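PDB 5XYV: rhino from Drosophila melanogaster, which binds Deadlock through its chromo shadow domain, an interaction linked to the specification of germline piRNA clusters in the piRNA pathway. Local coordinates for residues 40-44 / 45-49. Residues are numbered along the deposited sequence; the frame is centred on the assembly and turned at random.
Sequences DAVHI and NDIKE
H43 and N45 meet where the third strand of the chromo shadow domain's antiparallel sheet, 39-43, turns into the loop that leads to helix 52-61, a worked example of a histidine whose ring accepts the N-H of the residue two places further along the chain. From CB, which passes 3.9 Å from OD2 of D46, the histidine runs with CG anti to its backbone N (chi1 -170°), a torsion that swings the ring forward along the chain. There ND1 of H43 accepts the backbone N-H of N45 at 3.0 Å in a fairly straight bond, the donor lying 29° out of the ring plane. Next round the ring, CE1 of H43 comes within 3.0 Å of ND2 of N45; the two side chains lie alongside each other, with ring and amide planes 54° apart. At the far end NE2 is hydrogen-bonded to OD1 of D26, so both ring nitrogens are engaged and the rotation of the imidazole is fixed, with F28 packing against it edge-to-face.

Three further backbone bonds tighten the turn. The N-H of D46 bonds to the carbonyl O of H43, and the carbonyl O of I44 is gripped twice: N of I47 approaches from well above the carbonyl plane, whereas N of K48, at 3.0 Å, comes nearly along the C=O axis. This winding brings I47 back against the strand, where its CG2 touches CG1 of V42 at 3.7 Å. K48 runs its aliphatic chain past I44 and ends in a salt bridge to E60 of the second subunit, while I44 itself packs on I56 of that subunit, joining the turn to the dimer interface. Along the lysine, CG passes 3.5 Å from the carbonyl O of I44, the acceptor of both N-H groups, and CE reaches CG2 of I44 at 4.0 Å.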
loop_
_atom_site.group_PDB
_atom_site.type_symbol
_atom_site.label_atom_id
_atom_site.label_comp_id
_atom_site.label_asym_id
_atom_site.label_seq_id
_atom_site.Cartn_x
_atom_site.Cartn_y
_atom_site.Cartn_z
ATOM N N ASP B 40 5.898 -2.325 -18.378
ATOM C CA ASP B 40 4.637 -1.661 -18.707
ATOM C C ASP B 40 4.058 -0.866 -17.542
ATOM O O ASP B 40 4.169 -1.276 -16.382
ATOM C CB ASP B 40 3.602 -2.687 -19.161
ATOM C CG ASP B 40 3.972 -3.352 -20.453
ATOM O OD1 ASP B 40 3.427 -4.434 -20.733
ATOM O OD2 ASP B 40 4.801 -2.795 -21.191
ATOM N N ALA B 41 3.423 0.260 -17.854
ATOM C CA ALA B 41 2.600 0.940 -16.872
ATOM C C ALA B 41 1.201 0.356 -16.980
ATOM O O ALA B 41 0.612 0.314 -18.067
ATOM C CB ALA B 41 2.574 2.428 -17.090
ATOM N N VAL B 42 0.676 -0.077 -15.843
ATOM C CA VAL B 42 -0.613 -0.726 -15.756
ATOM C C VAL B 42 -1.394 -0.034 -14.662
ATOM O O VAL B 42 -0.876 0.133 -13.559
ATOM C CB VAL B 42 -0.436 -2.217 -15.446
ATOM C CG1 VAL B 42 -1.702 -2.808 -14.842
ATOM C CG2 VAL B 42 0.009 -2.957 -16.701
ATOM N N HIS B 43 -2.617 0.395 -14.946
ATOM C CA HIS B 43 -3.422 1.010 -13.888
ATOM C C HIS B 43 -3.738 -0.045 -12.840
ATOM O O HIS B 43 -3.918 -1.210 -13.202
ATOM C CB HIS B 43 -4.707 1.623 -14.436
ATOM C CG HIS B 43 -5.438 2.452 -13.437
ATOM N ND1 HIS B 43 -6.346 1.918 -12.539
ATOM C CD2 HIS B 43 -5.375 3.773 -13.152
ATOM C CE1 HIS B 43 -6.827 2.878 -11.779
ATOM N NE2 HIS B 43 -6.246 4.019 -12.124
ATOM N N ILE B 44 -3.786 0.344 -11.556
ATOM C CA ILE B 44 -3.896 -0.652 -10.489
ATOM C C ILE B 44 -5.207 -1.395 -10.626
ATOM O O ILE B 44 -5.304 -2.568 -10.252
ATOM C CB ILE B 44 -3.786 -0.038 -9.051
ATOM C CG1 ILE B 44 -3.744 -1.153 -8.000
ATOM C CG2 ILE B 44 -4.941 0.911 -8.728
ATOM C CD1 ILE B 44 -3.441 -0.675 -6.635
ATOM N N ASN B 45 -6.221 -0.728 -11.173
ATOM C CA ASN B 45 -7.510 -1.381 -11.376
ATOM C C ASN B 45 -7.423 -2.543 -12.356
ATOM O O ASN B 45 -8.254 -3.444 -12.327
ATOM C CB ASN B 45 -8.562 -0.379 -11.861
ATOM C CG ASN B 45 -8.994 0.596 -10.772
ATOM O OD1 ASN B 45 -8.855 0.321 -9.584
ATOM N ND2 ASN B 45 -9.519 1.742 -11.183
ATOM N N ASP B 46 -6.426 -2.517 -13.235
ATOM C CA ASP B 46 -6.306 -3.556 -14.253
ATOM C C ASP B 46 -5.719 -4.868 -13.714
ATOM O O ASP B 46 -5.799 -5.898 -14.365
ATOM C CB ASP B 46 -5.451 -3.058 -15.426
ATOM C CG ASP B 46 -6.139 -1.975 -16.250
ATOM O OD1 ASP B 46 -7.393 -1.885 -16.222
ATOM O OD2 ASP B 46 -5.414 -1.223 -16.943
ATOM N N ILE B 47 -5.123 -4.822 -12.531
ATOM C CA ILE B 47 -4.466 -5.997 -11.956
ATOM C C ILE B 47 -4.954 -6.389 -10.559
ATOM O O ILE B 47 -4.568 -7.431 -10.060
ATOM C CB ILE B 47 -2.927 -5.806 -11.897
ATOM C CG1 ILE B 47 -2.588 -4.429 -11.342
ATOM C CG2 ILE B 47 -2.271 -6.112 -13.241
ATOM C CD1 ILE B 47 -1.077 -4.214 -11.119
ATOM N N LYS B 48 -5.772 -5.543 -9.939
ATOM C CA LYS B 48 -6.357 -5.802 -8.618
ATOM C C LYS B 48 -6.866 -7.219 -8.422
ATOM O O LYS B 48 -6.510 -7.885 -7.447
ATOM C CB LYS B 48 -7.527 -4.855 -8.363
ATOM C CG LYS B 48 -7.183 -3.684 -7.535
ATOM C CD LYS B 48 -8.352 -2.750 -7.477
ATOM C CE LYS B 48 -7.832 -1.396 -7.132
ATOM N NZ LYS B 48 -8.694 -0.690 -6.148
ATOM N N GLU B 49 -7.714 -7.661 -9.342
ATOM C CA GLU B 49 -8.479 -8.882 -9.157
ATOM C C GLU B 49 -7.747 -10.121 -9.641
ATOM O O GLU B 49 -8.035 -11.235 -9.202
ATOM C CB GLU B 49 -9.826 -8.744 -9.871
ATOM C CG GLU B 49 -10.610 -7.501 -9.432
ATOM C CD GLU B 49 -12.075 -7.567 -9.819
ATOM O OE1 GLU B 49 -12.391 -7.577 -11.029
ATOM O OE2 GLU B 49 -12.911 -7.649 -8.897
#